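Local coordinates for protein putative glycoside hydrolase (Bacteroides thetaiotaomicron VPI-5482, PDB 3HBZ) that is of unknown function but binds calcium and sodium ions and may act as a glycoside hydrolase or in another step of carbohydrate metabolism, at residues 32-37 with 90-95; 95-100 with 121-126; 182-187 with 202-207. All blocks are in the same frame, centred on the assembly; numbering follows the deposited sequence. Where two conformers were deposited one is given.

Contact 1. Residues 32-37 with 90-95; sequences SINIFV and SVIDTE
The carbonyl oxygen of I33 is gripped twice, by S90 N at 2.9 Å and, more loosely, by a water that also hydrogen-bonds to S90 OG. This bond opens a parallel β-ladder between strand 32-36 and strand 84-92, the parallel pairing of an otherwise antiparallel five-stranded mixed sheet. The ladder runs on through I35, whose N donates to S90 O and whose O accepts I92 N at 2.8 Å, and closes with V37 N on I92 O, 3.0 Å away. All four bonds are nearly straight (164° to 174°), as expected of a regular parallel ladder. Side chains then sort by face. On one, I92 lies alongside F36, pointing the same way; its CG1 sits off-centre over the ring as a CH-π contact, and its CB comes to 3.7 Å from F36 CD2. The same CG1 also passes N34 ND2. This face turns toward strand 121-125, where E125 touches N34. On the other face the β-branched I35 and V91, suited to extended backbone, meet through CB and CG2 at 4.1 Å, and C15 of strand 12-16 packs on I35. At the end of the ladder V37 CG2, wedged between its own backbone N and carbonyl carbon, reaches D93 CB at 3.6 Å.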
# COMPACT_ATOMS: atom_id res chain seq x y z
N SER A 32 -10.91 9.14 0.60
CA SER A 32 -9.78 9.84 0.01
C SER A 32 -9.51 9.36 -1.39
O SER A 32 -9.81 8.19 -1.77
CB SER A 32 -8.51 9.70 0.86
OG SER A 32 -7.95 8.40 0.78
N ILE A 33 -9.00 10.30 -2.17
CA ILE A 33 -8.47 10.03 -3.51
C ILE A 33 -7.06 10.63 -3.62
O ILE A 33 -6.86 11.77 -3.23
CB ILE A 33 -9.33 10.62 -4.58
CG1 ILE A 33 -10.79 10.18 -4.38
CG2 ILE A 33 -8.79 10.19 -6.01
CD1 ILE A 33 -11.74 10.50 -5.49
N ASN A 34 -6.09 9.85 -4.12
CA ASN A 34 -4.75 10.33 -4.46
C ASN A 34 -4.60 10.21 -5.97
O ASN A 34 -4.74 9.12 -6.54
CB ASN A 34 -3.63 9.54 -3.74
CG ASN A 34 -3.42 9.98 -2.26
OD1 ASN A 34 -4.28 9.82 -1.43
ND2 ASN A 34 -2.28 10.56 -1.97
N ILE A 35 -4.36 11.34 -6.61
CA ILE A 35 -4.21 11.47 -8.05
C ILE A 35 -2.71 11.72 -8.31
O ILE A 35 -2.10 12.53 -7.64
CB ILE A 35 -4.99 12.70 -8.55
CG1 ILE A 35 -6.50 12.51 -8.26
CG2 ILE A 35 -4.75 12.95 -10.05
CD1 ILE A 35 -7.40 13.73 -8.48
N PHE A 36 -2.12 11.01 -9.25
CA PHE A 36 -0.68 11.14 -9.54
C PHE A 36 -0.41 11.74 -10.92
O PHE A 36 -0.88 11.22 -11.95
CB PHE A 36 0.02 9.76 -9.45
CG PHE A 36 -0.06 9.11 -8.08
CD1 PHE A 36 -1.21 8.44 -7.70
CD2 PHE A 36 0.99 9.17 -7.20
CE1 PHE A 36 -1.29 7.83 -6.48
CE2 PHE A 36 0.92 8.54 -5.95
CZ PHE A 36 -0.24 7.91 -5.59
N VAL A 37 0.38 12.82 -10.95
CA VAL A 37 0.75 13.47 -12.20
C VAL A 37 2.28 13.60 -12.29
O VAL A 37 2.98 13.48 -11.28
CB VAL A 37 0.06 14.85 -12.32
CG1 VAL A 37 -1.42 14.68 -12.18
CG2 VAL A 37 0.59 15.84 -11.26
N SER A 90 -6.29 14.64 -3.08
CA SER A 90 -4.93 15.12 -3.09
C SER A 90 -4.30 14.79 -4.44
O SER A 90 -4.64 13.76 -5.08
CB SER A 90 -4.13 14.41 -1.99
OG SER A 90 -4.62 14.69 -0.70
N VAL A 91 -3.40 15.66 -4.87
CA VAL A 91 -2.60 15.46 -6.08
C VAL A 91 -1.13 15.34 -5.69
O VAL A 91 -0.61 16.19 -4.98
CB VAL A 91 -2.79 16.61 -7.10
CG1 VAL A 91 -1.82 16.45 -8.29
CG2 VAL A 91 -4.25 16.61 -7.62
N ILE A 92 -0.50 14.27 -6.15
CA ILE A 92 0.92 14.01 -5.93
C ILE A 92 1.62 14.36 -7.24
O ILE A 92 1.37 13.72 -8.26
CB ILE A 92 1.18 12.52 -5.62
CG1 ILE A 92 0.31 12.01 -4.46
CG2 ILE A 92 2.63 12.30 -5.33
CD1 ILE A 92 0.59 12.69 -3.20
N ASP A 93 2.46 15.38 -7.22
CA ASP A 93 3.18 15.82 -8.42
C ASP A 93 4.69 15.71 -8.27
O ASP A 93 5.42 16.42 -8.95
CB ASP A 93 2.81 17.28 -8.77
CG ASP A 93 3.27 18.26 -7.69
OD1 ASP A 93 3.37 17.84 -6.52
OD2 ASP A 93 3.54 19.44 -8.02
N THR A 94 5.15 14.84 -7.39
CA THR A 94 6.55 14.71 -7.07
C THR A 94 7.00 13.28 -7.39
O THR A 94 6.20 12.41 -7.63
CB THR A 94 6.82 15.00 -5.57
OG1 THR A 94 5.88 14.26 -4.79
CG2 THR A 94 6.66 16.48 -5.29
N GLU A 95 8.31 13.07 -7.42
CA GLU A 95 8.84 11.75 -7.67
C GLU A 95 8.75 10.90 -6.40
O GLU A 95 8.62 11.43 -5.31
CB GLU A 95 10.26 11.87 -8.25
CG GLU A 95 11.32 12.45 -7.35
CD GLU A 95 12.66 12.75 -8.09
OE1 GLU A 95 12.67 12.83 -9.35
OE2 GLU A 95 13.68 12.94 -7.40
O HOH W 1 -6.26 12.52 -0.12
O HOH W 2 3.75 11.81 -9.09

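Contact 2. Residues 95-100 with 121-126; sequences ELATIY and KVVMEW. With NA (sodium ion), chain D; ACT (acetate ion), chain H.
W126 drives one corner of its indole into the flat face of Y100 in a T-shaped (edge-to-face) pair: CZ2 stands over the middle of the tyrosine ring, 3.7 Å from Y100 CD1, and the planes meet at 81°. Y100 ends strand 99-100, which pairs with strand 328-338; strand 121-125, antiparallel to strand 115-118, carries a classic β-bulge, V123 and M124 both facing E116, and both side chains turn toward 95-100. Behind Y100, the carbonyl carbon of T98 covers the opposite face near its rim, so the ring is a slab held between indole edge and backbone. Its hydroxyl gives its proton to A97 O, 2.8 Å away, approaching 27° off the carbonyl plane; this ties the far end of the ring to the loop. M124, a selenomethionine in this crystal, fills the angle between the aromatics and the loop. It runs straight to SE and then bends at chi3 (80°), which lays CE on the indole face, 3.3 Å above its plane and offset toward the rim, while SE bulges against L96 CD1 at 3.5 Å. A97, with CB its whole side chain, touches V123 CG2 more loosely at 4.3 Å; its small size lets the loop run close to strand 121-125. E116 joins the two parts, one carboxylate oxygen accepting W126 NE1 and the other binding sodium. Four waters share that ion, and the carbonyl oxygen of I99 binds it at 2.4 Å.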
# COMPACT_ATOMS: atom_id res chain seq x y z
N GLU A 95 8.31 13.07 -7.42
CA GLU A 95 8.84 11.75 -7.67
C GLU A 95 8.75 10.90 -6.40
O GLU A 95 8.62 11.43 -5.31
CB GLU A 95 10.26 11.87 -8.25
CG GLU A 95 11.32 12.45 -7.35
CD GLU A 95 12.66 12.75 -8.09
OE1 GLU A 95 12.67 12.83 -9.35
OE2 GLU A 95 13.68 12.94 -7.40
N LEU A 96 8.73 9.58 -6.55
CA LEU A 96 8.54 8.69 -5.40
C LEU A 96 9.52 9.04 -4.26
O LEU A 96 10.68 9.31 -4.51
CB LEU A 96 8.79 7.25 -5.87
CG LEU A 96 8.11 6.13 -5.11
CD1 LEU A 96 6.57 6.35 -5.02
CD2 LEU A 96 8.46 4.77 -5.76
N ALA A 97 9.05 9.00 -3.03
CA ALA A 97 9.92 9.24 -1.86
C ALA A 97 10.84 8.02 -1.72
O ALA A 97 10.42 6.92 -2.08
CB ALA A 97 9.04 9.36 -0.57
N THR A 98 12.05 8.22 -1.20
CA THR A 98 13.05 7.13 -1.08
C THR A 98 13.73 7.00 0.29
O THR A 98 14.60 6.14 0.46
CB THR A 98 14.17 7.27 -2.15
OG1 THR A 98 14.99 8.42 -1.86
CG2 THR A 98 13.57 7.35 -3.56
N ILE A 99 13.33 7.83 1.25
CA ILE A 99 13.92 7.83 2.60
C ILE A 99 12.78 7.65 3.58
O ILE A 99 11.89 8.49 3.64
CB ILE A 99 14.68 9.16 2.90
CG1 ILE A 99 15.78 9.42 1.86
CG2 ILE A 99 15.24 9.18 4.34
CD1 ILE A 99 17.04 8.67 2.07
N TYR A 100 12.81 6.58 4.37
CA TYR A 100 11.66 6.18 5.19
C TYR A 100 12.04 6.05 6.65
O TYR A 100 12.74 5.12 7.02
CB TYR A 100 11.13 4.84 4.69
CG TYR A 100 11.05 4.73 3.19
CD1 TYR A 100 10.33 5.65 2.45
CD2 TYR A 100 11.71 3.72 2.51
CE1 TYR A 100 10.25 5.56 1.07
CE2 TYR A 100 11.66 3.63 1.13
CZ TYR A 100 10.92 4.53 0.41
OH TYR A 100 10.85 4.40 -0.97
N LYS A 121 3.36 19.02 3.07
CA LYS A 121 2.80 18.26 1.94
C LYS A 121 3.09 16.74 1.97
O LYS A 121 4.25 16.30 1.85
CB LYS A 121 3.29 18.85 0.61
CG LYS A 121 2.87 18.05 -0.64
CD LYS A 121 2.94 18.90 -1.92
CE LYS A 121 3.48 18.12 -3.12
NZ LYS A 121 4.03 19.00 -4.20
N VAL A 122 2.01 15.95 2.10
CA VAL A 122 2.08 14.51 1.91
C VAL A 122 2.45 14.15 0.45
O VAL A 122 1.82 14.61 -0.47
CB VAL A 122 0.74 13.82 2.31
CG1 VAL A 122 0.83 12.34 2.05
CG2 VAL A 122 0.46 14.06 3.79
N VAL A 123 3.49 13.37 0.25
CA VAL A 123 3.90 12.93 -1.12
C VAL A 123 3.74 11.43 -1.39
O VAL A 123 4.03 10.97 -2.52
CB VAL A 123 5.35 13.38 -1.45
CG1 VAL A 123 5.41 14.92 -1.36
CG2 VAL A 123 6.38 12.70 -0.53
N MSE A 124 3.29 10.68 -0.39
CA MSE A 124 3.00 9.23 -0.56
C MSE A 124 2.32 8.65 0.68
O MSE A 124 2.69 8.98 1.82
CB MSE A 124 4.28 8.44 -0.83
CG MSE A 124 4.00 7.04 -1.40
SE MSE A 124 5.61 6.05 -1.65
CE MSE A 124 5.88 5.45 0.20
N GLU A 125 1.32 7.80 0.44
CA GLU A 125 0.71 6.97 1.44
C GLU A 125 1.10 5.50 1.23
O GLU A 125 0.84 4.91 0.18
CB GLU A 125 -0.80 7.09 1.40
CG GLU A 125 -1.28 8.54 1.42
CD GLU A 125 -2.75 8.72 1.80
OE1 GLU A 125 -3.45 7.72 2.12
OE2 GLU A 125 -3.18 9.92 1.80
N TRP A 126 1.77 4.92 2.22
CA TRP A 126 2.02 3.48 2.22
C TRP A 126 0.68 2.77 2.36
O TRP A 126 -0.27 3.32 2.92
CB TRP A 126 2.90 3.05 3.38
CG TRP A 126 4.35 3.47 3.28
CD1 TRP A 126 4.88 4.65 3.68
CD2 TRP A 126 5.44 2.68 2.77
NE1 TRP A 126 6.25 4.66 3.41
CE2 TRP A 126 6.61 3.45 2.88
CE3 TRP A 126 5.53 1.38 2.26
CZ2 TRP A 126 7.85 2.97 2.47
CZ3 TRP A 126 6.76 0.90 1.88
CH2 TRP A 126 7.91 1.68 1.98
NA NA D . 10.49 10.41 3.67
C ACT H . 10.74 9.02 -8.95
O ACT H . 11.18 8.85 -10.03
OXT ACT H . 9.47 8.98 -9.08
CH3 ACT H . 11.65 9.19 -7.68
O HOH W 3 5.96 10.37 -3.96
O HOH W 4 8.86 11.87 5.03
O HOH W 5 12.61 11.86 4.70
O HOH W 6 9.80 11.80 2.15
O HOH W 7 10.29 9.28 6.22

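Contact 3. Residues 182-187 with 202-207; sequences LFIGSF and FGLPFR. With ACT (acetate ion), chain H.
F183 and F202 stand almost perpendicular, their planes at 86°, with the edge of F202 directed at the face of F183 in a T-shaped (edge-to-face) stack whose centroids lie 5.1 Å apart. F202 CE1 hangs 3.7 Å above the F183 plane, toward the rim, and CD1 comes to 3.6 Å from F183 CD2. Chi1 of F183 (55°) sets CG between its own N and carbonyl carbon; rotation about CB-CG then turns the ring's face to the F202 edge. Farther along, the side chains of I184 and L204 slant past each other, I184 CG2 nestling against L204 CG at 3.8 Å and lying close to L204 N. Between these two clusters, just after strand 177-183 breaks, strand 185-187 pairs antiparallel with strand 200-205, G185 and F202 forming a non-hydrogen-bonded pair with CA atoms 4.5 Å apart. Glycine fits here because a CB would press on F202 CA and G203 N, and at this backbone conformation would also run into the carbonyl oxygen of I184. That oxygen takes the N-H of G203 at 2.8 Å, a bent bond (142°). Beside it S186 continues the backbone pairing with K201. Within the two segments one bent backbone bond is joined by ring and aliphatic contacts, so the buried pairing is largely apolar.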
# COMPACT_ATOMS: atom_id res chain seq x y z
N LEU A 182 3.37 -3.92 4.80
CA LEU A 182 3.37 -2.55 4.38
C LEU A 182 4.00 -2.57 3.02
O LEU A 182 5.03 -3.25 2.82
CB LEU A 182 4.19 -1.64 5.31
CG LEU A 182 3.96 -0.14 5.14
CD1 LEU A 182 2.64 0.22 5.90
CD2 LEU A 182 5.20 0.71 5.66
N PHE A 183 3.43 -1.80 2.10
CA PHE A 183 3.99 -1.74 0.77
C PHE A 183 3.68 -0.46 -0.00
O PHE A 183 2.74 0.25 0.29
CB PHE A 183 3.51 -2.97 -0.04
CG PHE A 183 1.99 -3.13 -0.10
CD1 PHE A 183 1.29 -3.76 0.91
CD2 PHE A 183 1.29 -2.64 -1.16
CE1 PHE A 183 -0.06 -3.91 0.86
CE2 PHE A 183 -0.07 -2.78 -1.22
CZ PHE A 183 -0.76 -3.43 -0.21
N ILE A 184 4.49 -0.22 -1.01
CA ILE A 184 4.23 0.83 -1.97
C ILE A 184 3.20 0.33 -2.98
O ILE A 184 3.38 -0.69 -3.63
CB ILE A 184 5.49 1.29 -2.67
CG1 ILE A 184 6.42 2.01 -1.67
CG2 ILE A 184 5.14 2.26 -3.93
CD1 ILE A 184 7.78 2.36 -2.28
N GLY A 185 2.13 1.09 -3.15
CA GLY A 185 1.00 0.60 -3.97
C GLY A 185 -0.33 0.97 -3.32
O GLY A 185 -0.46 2.01 -2.65
N SER A 186 -1.33 0.11 -3.50
CA SER A 186 -2.60 0.32 -2.84
C SER A 186 -3.27 -0.99 -2.45
O SER A 186 -2.90 -2.07 -2.94
CB SER A 186 -3.53 1.14 -3.75
OG SER A 186 -3.75 0.48 -4.97
N PHE A 187 -4.25 -0.88 -1.56
CA PHE A 187 -5.00 -2.06 -1.09
C PHE A 187 -6.43 -1.94 -1.59
O PHE A 187 -7.12 -1.01 -1.27
CB PHE A 187 -5.00 -2.18 0.43
CG PHE A 187 -5.62 -3.49 0.95
CD1 PHE A 187 -4.92 -4.66 0.89
CD2 PHE A 187 -6.90 -3.53 1.43
CE1 PHE A 187 -5.46 -5.84 1.35
CE2 PHE A 187 -7.47 -4.72 1.87
CZ PHE A 187 -6.73 -5.87 1.84
N PHE A 202 0.83 -3.81 -5.93
CA PHE A 202 2.20 -3.41 -5.67
C PHE A 202 2.75 -2.51 -6.75
O PHE A 202 2.83 -2.89 -7.94
CB PHE A 202 3.11 -4.66 -5.62
CG PHE A 202 2.77 -5.67 -4.54
CD1 PHE A 202 2.54 -5.27 -3.22
CD2 PHE A 202 2.73 -7.04 -4.84
CE1 PHE A 202 2.26 -6.21 -2.21
CE2 PHE A 202 2.47 -7.99 -3.82
CZ PHE A 202 2.24 -7.58 -2.51
N GLY A 203 3.16 -1.32 -6.33
CA GLY A 203 4.09 -0.49 -7.12
C GLY A 203 3.55 0.87 -7.49
O GLY A 203 2.35 1.00 -7.72
N LEU A 204 4.44 1.86 -7.59
CA LEU A 204 4.11 3.15 -8.13
C LEU A 204 5.23 3.55 -9.10
O LEU A 204 6.33 2.98 -9.06
CB LEU A 204 3.93 4.18 -7.02
CG LEU A 204 2.65 4.06 -6.15
CD1 LEU A 204 2.68 5.12 -4.98
CD2 LEU A 204 1.41 4.19 -7.00
N PRO A 205 4.97 4.54 -9.96
CA PRO A 205 5.99 4.88 -10.96
C PRO A 205 7.28 5.41 -10.34
O PRO A 205 7.23 6.12 -9.33
CB PRO A 205 5.30 5.95 -11.81
CG PRO A 205 3.85 5.63 -11.66
CD PRO A 205 3.70 5.23 -10.22
N PHE A 206 8.43 5.00 -10.91
CA PHE A 206 9.77 5.37 -10.40
C PHE A 206 10.66 5.64 -11.60
O PHE A 206 10.71 4.83 -12.53
CB PHE A 206 10.32 4.22 -9.54
CG PHE A 206 11.60 4.57 -8.81
CD1 PHE A 206 11.61 5.57 -7.85
CD2 PHE A 206 12.80 3.90 -9.11
CE1 PHE A 206 12.81 5.92 -7.19
CE2 PHE A 206 13.97 4.21 -8.47
CZ PHE A 206 13.99 5.25 -7.50
N ARG A 207 11.34 6.79 -11.61
CA ARG A 207 12.09 7.21 -12.81
C ARG A 207 13.61 7.19 -12.63
O ARG A 207 14.33 7.85 -13.35
CB ARG A 207 11.62 8.59 -13.30
CG ARG A 207 10.13 8.67 -13.67
CD ARG A 207 9.71 10.09 -14.08
NE ARG A 207 8.24 10.25 -14.04
CZ ARG A 207 7.45 10.57 -15.07
NH1 ARG A 207 7.95 10.77 -16.27
NH2 ARG A 207 6.14 10.69 -14.90
C ACT H . 10.74 9.02 -8.95
O ACT H . 11.18 8.85 -10.03
OXT ACT H . 9.47 8.98 -9.08
CH3 ACT H . 11.65 9.19 -7.68

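The three contacts follow one another along the chain, each closing before the next opens. Contact 1 belongs to the five-stranded mixed sheet; E95, shared with contact 2, leads from it to strand 99-100 and the antiparallel strands that also carry contact 3. Their centres are close: about 11 Å between contacts 1 and 2, 10 Å between 2 and 3, and 13 Å between 1 and 3. A salt bridge from K121 NZ to D93 OD1 (2.7 Å) joins contacts 1 and 2, whereas W126 CZ3 packs on I184 CG1 (3.7 Å) between 2 and 3. F36 also touches L204. Contact 2 thus lies between the mixed sheet and the antiparallel strands, where side chains from both meet.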